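Putative hydroxymethylglutaryl-CoA synthase (Streptococcus mutans, PDB 3SQZ) probably condenses acetyl-CoA with acetoacetyl-CoA to give hydroxymethylglutaryl-CoA, and binds coenzyme A within a thiolase fold. Local coordinates at residues A[156-161]-A[165-170]; A[95-100]-A[193-198]; A[125-130]-A[136-141]. All blocks are in the same frame, centred on the assembly; numbering follows the deposited sequence.

Overall arrangement
The three contacts lie in the N-terminal half of the thiolase fold, on the same side of the chain's centre and on one mixed sheet that runs 137-141, 105-111, 166-175, 188-198, 37-45 through its first strands. Interaction 3 closes first along the chain, interaction 1 follows, and interaction 2 spans both, since its segments lie before and after them. The centres of interactions 1 and 2 are about 11 Å apart, and each lies about 14 Å from interaction 3. Helix 147-161 covers one face of the sheet in interaction 1, whereas interactions 2 and 3 pack on the other. All three are packing contacts between the sheet and the helices and loops on its two faces, away from the annotated sites.

Interaction 1. Residues A[156-161]-A[165-170]; sequences KLHVEK and TRVLVL
T165 meets H158 and V159 where the chain, after a short turn, comes back alongside the helix it has just left. The axes of helix 156-161 and strand 166-170 run 170° apart in direction and approach to 8.2 Å, so the two are almost antiparallel. The hydroxyl of T165 sits between its backbone N and carbonyl carbon (chi1 70°), which turns OG1 toward the imidazole of H158, 3.4 Å from NE2; the two side chains cross at about a right angle. Both groups have hydrogen bonds to other residues: T165 OG1 bonds to the carbonyl of H162, and H158 NE2 to D106 OD1. The imidazole thus has a fixed polar end while its carbons serve for packing. The carbonyl O of T165 lies 3.8 Å from V159 CG2, a plain van der Waals approach.

R166 turns its side chain to the other face of the sheet, where its guanidinium forms salt bridges with E100 and D101. V167 then points back at the helix, and its CG2 does the touching: it is 3.5 Å from H158 CD2, meeting the ring obliquely, and 3.8 Å from V159 CG2. The two valines lie alongside each other, pointing oppositely. V169 faces the same way but meets the preceding part of the helix, at A151 and A155.

Strand 166-175 is held by backbone hydrogen bonds between strand 105-111, reached through R166 and L168, and strand 188-198, where V167 pairs with V196. Helix 147-161 covers the face carrying V167 and V169, while L168 and L170 point to helix 85-94, which places this strand in the middle of a helix-sheet-helix sandwich.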
loop_
_atom_site.group_PDB
_atom_site.type_symbol
_atom_site.label_atom_id
_atom_site.label_comp_id
_atom_site.label_asym_id
_atom_site.label_seq_id
_atom_site.Cartn_x
_atom_site.Cartn_y
_atom_site.Cartn_z
ATOM N N LYS A 156 -14.895 8.624 1.709
ATOM C CA LYS A 156 -15.268 9.510 2.797
ATOM C C LYS A 156 -16.478 10.365 2.418
ATOM O O LYS A 156 -17.420 10.505 3.198
ATOM C CB LYS A 156 -14.062 10.385 3.160
ATOM C CG LYS A 156 -14.190 11.175 4.442
ATOM C CD LYS A 156 -14.999 12.432 4.266
ATOM C CE LYS A 156 -14.970 13.252 5.544
ATOM N NZ LYS A 156 -15.694 14.538 5.401
ATOM N N LEU A 157 -16.453 10.939 1.218
ATOM C CA LEU A 157 -17.562 11.779 0.781
ATOM C C LEU A 157 -18.847 10.990 0.575
ATOM O O LEU A 157 -19.941 11.475 0.867
ATOM C CB LEU A 157 -17.204 12.522 -0.501
ATOM C CG LEU A 157 -16.029 13.482 -0.359
ATOM C CD1 LEU A 157 -15.740 14.159 -1.688
ATOM C CD2 LEU A 157 -16.280 14.504 0.747
ATOM N N HIS A 158 -18.717 9.783 0.039
ATOM C CA HIS A 158 -19.865 8.915 -0.173
ATOM C C HIS A 158 -20.560 8.593 1.151
ATOM O O HIS A 158 -21.786 8.670 1.259
ATOM C CB HIS A 158 -19.421 7.643 -0.894
ATOM C CG HIS A 158 -20.482 6.590 -0.970
ATOM N ND1 HIS A 158 -21.433 6.552 -1.967
ATOM C CD2 HIS A 158 -20.730 5.526 -0.169
ATOM C CE1 HIS A 158 -22.227 5.512 -1.772
ATOM N NE2 HIS A 158 -21.818 4.871 -0.694
ATOM N N VAL A 159 -19.783 8.239 2.168
ATOM C CA VAL A 159 -20.372 7.913 3.454
ATOM C C VAL A 159 -20.987 9.155 4.097
ATOM O O VAL A 159 -22.038 9.083 4.715
ATOM C CB VAL A 159 -19.357 7.249 4.396
ATOM C CG1 VAL A 159 -19.954 7.096 5.795
ATOM C CG2 VAL A 159 -18.937 5.899 3.832
ATOM N N GLU A 160 -20.344 10.305 3.930
ATOM C CA GLU A 160 -20.912 11.535 4.460
ATOM C C GLU A 160 -22.296 11.801 3.859
ATOM O O GLU A 160 -23.221 12.205 4.561
ATOM C CB GLU A 160 -19.985 12.726 4.228
ATOM C CG GLU A 160 -20.488 13.996 4.892
ATOM C CD GLU A 160 -19.468 15.117 4.903
ATOM O OE1 GLU A 160 -19.817 16.226 5.355
ATOM O OE2 GLU A 160 -18.318 14.893 4.473
ATOM N N LYS A 161 -22.435 11.565 2.560
ATOM C CA LYS A 161 -23.714 11.743 1.874
ATOM C C LYS A 161 -24.727 10.675 2.289
ATOM O O LYS A 161 -25.917 10.962 2.430
ATOM C CB LYS A 161 -23.499 11.725 0.354
ATOM C CG LYS A 161 -24.777 11.725 -0.498
ATOM C CD LYS A 161 -25.666 12.939 -0.262
ATOM C CE LYS A 161 -25.051 14.205 -0.834
ATOM N NZ LYS A 161 -26.014 15.344 -0.782
ATOM N N THR A 165 -24.064 3.851 5.119
ATOM C CA THR A 165 -23.323 2.953 4.245
ATOM C C THR A 165 -21.870 2.819 4.674
ATOM O O THR A 165 -21.372 3.587 5.506
ATOM C CB THR A 165 -23.368 3.415 2.762
ATOM O OG1 THR A 165 -22.582 4.603 2.599
ATOM C CG2 THR A 165 -24.799 3.683 2.310
ATOM N N ARG A 166 -21.201 1.835 4.089
ATOM C CA ARG A 166 -19.782 1.601 4.339
ATOM C C ARG A 166 -19.092 1.410 3.003
ATOM O O ARG A 166 -19.725 1.006 2.013
ATOM C CB ARG A 166 -19.576 0.377 5.243
ATOM C CG ARG A 166 -20.342 0.499 6.541
ATOM C CD ARG A 166 -20.189 -0.685 7.484
ATOM N NE ARG A 166 -21.102 -0.474 8.601
ATOM C CZ ARG A 166 -21.285 -1.302 9.618
ATOM N NH1 ARG A 166 -22.156 -0.982 10.562
ATOM N NH2 ARG A 166 -20.616 -2.440 9.696
ATOM N N VAL A 167 -17.797 1.704 2.960
ATOM C CA VAL A 167 -17.046 1.570 1.719
ATOM C C VAL A 167 -15.782 0.775 1.990
ATOM O O VAL A 167 -15.124 0.971 3.014
ATOM C CB VAL A 167 -16.676 2.954 1.123
ATOM C CG1 VAL A 167 -15.827 2.797 -0.131
ATOM C CG2 VAL A 167 -17.934 3.754 0.833
ATOM N N LEU A 168 -15.450 -0.124 1.072
ATOM C CA LEU A 168 -14.232 -0.905 1.166
ATOM C C LEU A 168 -13.234 -0.389 0.138
ATOM O O LEU A 168 -13.514 -0.402 -1.070
ATOM C CB LEU A 168 -14.547 -2.367 0.892
ATOM C CG LEU A 168 -13.357 -3.324 0.906
ATOM C CD1 LEU A 168 -12.685 -3.346 2.278
ATOM C CD2 LEU A 168 -13.801 -4.706 0.475
ATOM N N VAL A 169 -12.085 0.080 0.621
ATOM C CA VAL A 169 -10.993 0.522 -0.224
ATOM C C VAL A 169 -9.866 -0.493 -0.140
ATOM O O VAL A 169 -9.438 -0.854 0.954
ATOM C CB VAL A 169 -10.477 1.913 0.215
ATOM C CG1 VAL A 169 -9.233 2.326 -0.572
ATOM C CG2 VAL A 169 -11.585 2.947 0.064
ATOM N N LEU A 170 -9.404 -0.967 -1.289
ATOM C CA LEU A 170 -8.292 -1.904 -1.375
ATOM C C LEU A 170 -7.156 -1.223 -2.108
ATOM O O LEU A 170 -7.375 -0.599 -3.145
ATOM C CB LEU A 170 -8.686 -3.152 -2.165
ATOM C CG LEU A 170 -9.829 -4.053 -1.697
ATOM C CD1 LEU A 170 -9.809 -4.313 -0.202
ATOM C CD2 LEU A 170 -11.178 -3.546 -2.157
#

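Interaction 2. Residues A[95-100]-A[193-198]; sequences EILTAE and AMLVKK
The link between helix 85-94 and helix 99-104 passes over the sheet at strand 188-198, and I96 and L97 pack there on A193 and L195, two residues apart in the strand and on one of its faces. The backbones stay well separated: the nearest CA atoms, those of I96 and A193, are 8.0 Å apart, so side chains must fill the gap.

I96 does so with its terminal methyl. CG1 stands between the backbone N and the carbonyl carbon (chi1 55°), and the chain beyond it is extended (chi2 164°), carrying CD1 to the strand. There CD1 lies 3.9 Å from the carbonyl O of A193, 4.1 Å from A193 CB and 4.3 Å from L195 CB, bridging the two residues. L97 reaches across with one branch, its CD2 coming to 4.1 Å from L195 CD1, and these leucines cross obliquely. L97 also rests on L168 of the neighbouring strand 166-175, widening its footing on the sheet.

Polar groups at the margin bond elsewhere or within their own segment. T98 is the N-cap of helix 99-104: its OG1 caps a backbone N in the first turn, and its own backbone N donates to D101 OD2, as in a capping box. Inside 193-198, K197 NZ folds back to the carbonyl O of K198 at 2.8 Å.

Between side chains the contacts are carbon on carbon, and I96 CD1 also lies against the strand backbone. With no hydrogen bond joining the segments, shape and the 157 Å² they bury hold them together, while the I96 carbonyl bonds to K41 NZ on strand 37-45.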
loop_
_atom_site.group_PDB
_atom_site.type_symbol
_atom_site.label_atom_id
_atom_site.label_comp_id
_atom_site.label_asym_id
_atom_site.label_seq_id
_atom_site.Cartn_x
_atom_site.Cartn_y
_atom_site.Cartn_z
ATOM N N GLU A 95 -9.377 -10.189 6.350
ATOM C CA GLU A 95 -8.813 -9.935 7.672
ATOM C C GLU A 95 -9.754 -9.134 8.570
ATOM O O GLU A 95 -9.688 -9.262 9.793
ATOM C CB GLU A 95 -7.486 -9.169 7.545
ATOM C CG GLU A 95 -6.320 -9.947 6.956
ATOM C CD GLU A 95 -5.605 -10.811 7.988
ATOM O OE1 GLU A 95 -5.185 -10.282 9.039
ATOM O OE2 GLU A 95 -5.443 -12.019 7.738
ATOM N N ILE A 96 -10.602 -8.288 7.981
ATOM C CA ILE A 96 -11.344 -7.306 8.771
ATOM C C ILE A 96 -12.869 -7.318 8.640
ATOM O O ILE A 96 -13.550 -6.793 9.510
ATOM C CB ILE A 96 -10.844 -5.861 8.499
ATOM C CG1 ILE A 96 -10.892 -5.531 7.003
ATOM C CG2 ILE A 96 -9.440 -5.677 9.062
ATOM C CD1 ILE A 96 -10.793 -4.042 6.688
ATOM N N LEU A 97 -13.419 -7.895 7.576
ATOM C CA LEU A 97 -14.861 -7.733 7.347
ATOM C C LEU A 97 -15.723 -8.689 8.153
ATOM O O LEU A 97 -15.439 -9.877 8.242
ATOM C CB LEU A 97 -15.221 -7.899 5.877
ATOM C CG LEU A 97 -14.634 -6.863 4.922
ATOM C CD1 LEU A 97 -15.214 -7.055 3.532
ATOM C CD2 LEU A 97 -14.829 -5.430 5.418
ATOM N N THR A 98 -16.800 -8.155 8.711
ATOM C CA THR A 98 -17.817 -8.959 9.367
ATOM C C THR A 98 -19.017 -9.150 8.444
ATOM O O THR A 98 -19.118 -8.517 7.395
ATOM C CB THR A 98 -18.332 -8.252 10.615
ATOM O OG1 THR A 98 -18.925 -7.006 10.222
ATOM C CG2 THR A 98 -17.204 -8.020 11.616
ATOM N N ALA A 99 -19.941 -10.012 8.847
ATOM C CA ALA A 99 -21.178 -10.182 8.097
ATOM C C ALA A 99 -21.934 -8.865 7.984
ATOM O O ALA A 99 -22.498 -8.550 6.936
ATOM C CB ALA A 99 -22.050 -11.240 8.750
ATOM N N GLU A 100 -21.940 -8.087 9.057
ATOM C CA GLU A 100 -22.617 -6.798 9.031
ATOM C C GLU A 100 -21.950 -5.853 8.026
ATOM O O GLU A 100 -22.634 -5.138 7.281
ATOM C CB GLU A 100 -22.624 -6.183 10.426
ATOM C CG GLU A 100 -23.321 -4.842 10.525
ATOM C CD GLU A 100 -23.121 -4.213 11.890
ATOM O OE1 GLU A 100 -23.943 -4.483 12.792
ATOM O OE2 GLU A 100 -22.125 -3.475 12.067
ATOM N N ALA A 193 -6.418 -3.180 3.113
ATOM C CA ALA A 193 -7.865 -2.970 3.034
ATOM C C ALA A 193 -8.256 -1.956 4.097
ATOM O O ALA A 193 -7.812 -2.053 5.238
ATOM C CB ALA A 193 -8.607 -4.276 3.264
ATOM N N MET A 194 -9.089 -0.987 3.729
ATOM C CA MET A 194 -9.599 0.000 4.673
ATOM C C MET A 194 -11.114 0.031 4.589
ATOM O O MET A 194 -11.675 0.162 3.499
ATOM C CB MET A 194 -9.007 1.384 4.391
ATOM C CG MET A 194 -7.523 1.439 4.700
ATOM S SD MET A 194 -6.679 2.958 4.229
ATOM C CE MET A 194 -6.647 2.771 2.449
ATOM N N LEU A 195 -11.771 -0.125 5.729
ATOM C CA LEU A 195 -13.212 0.014 5.809
ATOM C C LEU A 195 -13.526 1.420 6.274
ATOM O O LEU A 195 -13.075 1.837 7.352
ATOM C CB LEU A 195 -13.778 -1.007 6.784
ATOM C CG LEU A 195 -15.305 -1.001 6.871
ATOM C CD1 LEU A 195 -15.934 -1.527 5.576
ATOM C CD2 LEU A 195 -15.767 -1.802 8.066
ATOM N N VAL A 196 -14.291 2.146 5.463
ATOM C CA VAL A 196 -14.639 3.525 5.756
ATOM C C VAL A 196 -16.108 3.606 6.150
ATOM O O VAL A 196 -16.959 3.037 5.467
ATOM C CB VAL A 196 -14.356 4.422 4.530
ATOM C CG1 VAL A 196 -14.819 5.862 4.781
ATOM C CG2 VAL A 196 -12.874 4.364 4.174
ATOM N N LYS A 197 -16.392 4.270 7.270
ATOM C CA LYS A 197 -17.763 4.439 7.731
ATOM C C LYS A 197 -17.855 5.604 8.704
ATOM O O LYS A 197 -16.849 6.203 9.082
ATOM C CB LYS A 197 -18.292 3.160 8.382
ATOM C CG LYS A 197 -17.556 2.777 9.653
ATOM C CD LYS A 197 -18.068 1.466 10.233
ATOM C CE LYS A 197 -19.451 1.612 10.841
ATOM N NZ LYS A 197 -19.445 2.520 12.024
ATOM N N LYS A 198 -19.081 5.936 9.083
ATOM C CA LYS A 198 -19.325 6.947 10.096
ATOM C C LYS A 198 -18.874 6.436 11.459
ATOM O O LYS A 198 -18.886 5.233 11.713
ATOM C CB LYS A 198 -20.817 7.292 10.117
ATOM C CG LYS A 198 -21.171 8.468 10.998
ATOM C CD LYS A 198 -22.638 8.839 10.863
ATOM C CE LYS A 198 -23.519 7.971 11.749
ATOM N NZ LYS A 198 -23.446 6.527 11.393
#

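Interaction 3. Residues A[125-130]-A[136-141]; sequences YVHSLL and ARSFEM
A methyl-on-ring van der Waals contact joins H127 to A136 through the far end of the imidazole: NE2 and CD2 are each 4.0 Å from A136 CB, which approaches the ring obliquely. The ring reaches this methyl because CG lies anti to the backbone N (chi1 178°), extending the side chain from helix 122-129 toward the strand.

The second kind of approach is polar to carbon. S138 OG comes to 3.8 Å from H127 CB and 4.0 Å from H127 CD2; both are van der Waals approaches, and no hydrogen bond joins the segments. A136 and S138, alternate residues of the chain, thus both face H127. These segments complete a beta-alpha-beta unit in which strand 105-111, helix 122-129 and strand 137-141 follow in order. The returning strand lies parallel to the first, pairing with it through R137 and F139, and is outermost in the sheet within this chain.

Hydrogen bonding settles the ring from elsewhere: H127 NE2 bonds to the carbonyl of Q133, in the turn between the segments. Their shared surface is small, 102 Å² over both sides. R137 and F139 extend to the opposite face, against Y154 of helix 147-161.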
loop_
_atom_site.group_PDB
_atom_site.type_symbol
_atom_site.label_atom_id
_atom_site.label_comp_id
_atom_site.label_asym_id
_atom_site.label_seq_id
_atom_site.Cartn_x
_atom_site.Cartn_y
_atom_site.Cartn_z
ATOM N N TYR A 125 -14.067 -8.942 -8.633
ATOM C CA TYR A 125 -13.693 -10.221 -8.040
ATOM C C TYR A 125 -13.661 -10.157 -6.526
ATOM O O TYR A 125 -14.054 -11.104 -5.850
ATOM C CB TYR A 125 -12.327 -10.681 -8.539
ATOM C CG TYR A 125 -12.272 -11.008 -10.009
ATOM C CD1 TYR A 125 -12.888 -12.150 -10.507
ATOM C CD2 TYR A 125 -11.589 -10.190 -10.892
ATOM C CE1 TYR A 125 -12.823 -12.467 -11.850
ATOM C CE2 TYR A 125 -11.517 -10.499 -12.231
ATOM C CZ TYR A 125 -12.133 -11.635 -12.707
ATOM O OH TYR A 125 -12.045 -11.924 -14.044
ATOM N N VAL A 126 -13.168 -9.051 -5.987
ATOM C CA VAL A 126 -13.118 -8.910 -4.540
ATOM C C VAL A 126 -14.537 -8.896 -3.963
ATOM O O VAL A 126 -14.829 -9.563 -2.969
ATOM C CB VAL A 126 -12.321 -7.665 -4.122
ATOM C CG1 VAL A 126 -12.287 -7.534 -2.609
ATOM C CG2 VAL A 126 -10.901 -7.729 -4.684
ATOM N N HIS A 127 -15.418 -8.140 -4.607
ATOM C CA HIS A 127 -16.821 -8.095 -4.226
ATOM C C HIS A 127 -17.422 -9.507 -4.144
ATOM O O HIS A 127 -18.099 -9.862 -3.179
ATOM C CB HIS A 127 -17.597 -7.229 -5.221
ATOM C CG HIS A 127 -19.061 -7.168 -4.944
ATOM N ND1 HIS A 127 -19.939 -8.128 -5.400
ATOM C CD2 HIS A 127 -19.800 -6.283 -4.238
ATOM C CE1 HIS A 127 -21.158 -7.836 -4.983
ATOM N NE2 HIS A 127 -21.101 -6.723 -4.271
ATOM N N SER A 128 -17.149 -10.322 -5.155
ATOM C CA SER A 128 -17.659 -11.680 -5.248
ATOM C C SER A 128 -17.044 -12.610 -4.196
ATOM O O SER A 128 -17.735 -13.334 -3.487
ATOM C CB SER A 128 -17.343 -12.207 -6.647
ATOM O OG SER A 128 -17.799 -13.529 -6.822
ATOM N N LEU A 129 -15.716 -12.603 -4.130
ATOM C CA LEU A 129 -14.998 -13.503 -3.232
ATOM C C LEU A 129 -15.368 -13.263 -1.772
ATOM O O LEU A 129 -15.380 -14.197 -0.973
ATOM C CB LEU A 129 -13.485 -13.375 -3.414
ATOM C CG LEU A 129 -12.918 -13.951 -4.713
ATOM C CD1 LEU A 129 -11.500 -13.453 -4.948
ATOM C CD2 LEU A 129 -12.980 -15.480 -4.741
ATOM N N LEU A 130 -15.661 -12.013 -1.426
ATOM C CA LEU A 130 -15.996 -11.649 -0.053
ATOM C C LEU A 130 -17.476 -11.785 0.270
ATOM O O LEU A 130 -17.866 -11.640 1.419
ATOM C CB LEU A 130 -15.552 -10.221 0.250
ATOM C CG LEU A 130 -14.049 -9.969 0.284
ATOM C CD1 LEU A 130 -13.778 -8.472 0.254
ATOM C CD2 LEU A 130 -13.436 -10.635 1.501
ATOM N N ALA A 136 -24.026 -2.759 -4.900
ATOM C CA ALA A 136 -22.812 -1.982 -4.666
ATOM C C ALA A 136 -22.226 -1.595 -6.007
ATOM O O ALA A 136 -22.401 -2.319 -6.991
ATOM C CB ALA A 136 -21.786 -2.819 -3.908
ATOM N N ARG A 137 -21.514 -0.475 -6.049
ATOM C CA ARG A 137 -20.680 -0.197 -7.214
ATOM C C ARG A 137 -19.253 -0.656 -6.939
ATOM O O ARG A 137 -18.745 -0.517 -5.822
ATOM C CB ARG A 137 -20.727 1.274 -7.646
ATOM C CG ARG A 137 -20.052 2.257 -6.719
ATOM C CD ARG A 137 -19.968 3.673 -7.346
ATOM N NE ARG A 137 -21.256 4.367 -7.436
ATOM C CZ ARG A 137 -21.792 5.091 -6.460
ATOM N NH1 ARG A 137 -21.178 5.211 -5.286
ATOM N NH2 ARG A 137 -22.960 5.690 -6.655
ATOM N N SER A 138 -18.615 -1.202 -7.963
ATOM C CA SER A 138 -17.265 -1.739 -7.840
ATOM C C SER A 138 -16.461 -1.247 -9.031
ATOM O O SER A 138 -16.932 -1.315 -10.179
ATOM C CB SER A 138 -17.314 -3.262 -7.869
ATOM O OG SER A 138 -18.110 -3.784 -6.822
ATOM N N PHE A 139 -15.262 -0.729 -8.782
ATOM C CA PHE A 139 -14.414 -0.263 -9.868
ATOM C C PHE A 139 -12.974 -0.120 -9.380
ATOM O O PHE A 139 -12.685 -0.237 -8.183
ATOM C CB PHE A 139 -14.950 1.059 -10.469
ATOM C CG PHE A 139 -14.971 2.185 -9.494
ATOM C CD1 PHE A 139 -13.889 3.050 -9.407
ATOM C CD2 PHE A 139 -16.052 2.369 -8.646
ATOM C CE1 PHE A 139 -13.877 4.068 -8.482
ATOM C CE2 PHE A 139 -16.045 3.389 -7.707
ATOM C CZ PHE A 139 -14.957 4.239 -7.630
ATOM N N GLU A 140 -12.088 0.164 -10.320
ATOM C CA GLU A 140 -10.672 0.327 -10.076
ATOM C C GLU A 140 -10.286 1.791 -10.264
ATOM O O GLU A 140 -10.868 2.487 -11.107
ATOM C CB GLU A 140 -9.955 -0.512 -11.120
ATOM C CG GLU A 140 -8.661 -1.150 -10.763
ATOM C CD GLU A 140 -8.189 -2.106 -11.847
ATOM O OE1 GLU A 140 -8.609 -3.282 -11.892
ATOM O OE2 GLU A 140 -7.359 -1.675 -12.645
ATOM N N MET A 141 -9.302 2.245 -9.491
ATOM C CA MET A 141 -8.643 3.520 -9.743
ATOM C C MET A 141 -7.181 3.289 -10.073
ATOM O O MET A 141 -6.540 2.393 -9.515
ATOM C CB MET A 141 -8.737 4.440 -8.534
ATOM C CG MET A 141 -10.118 4.959 -8.241
ATOM S SD MET A 141 -9.970 6.077 -6.834
ATOM C CE MET A 141 -11.620 6.742 -6.734
#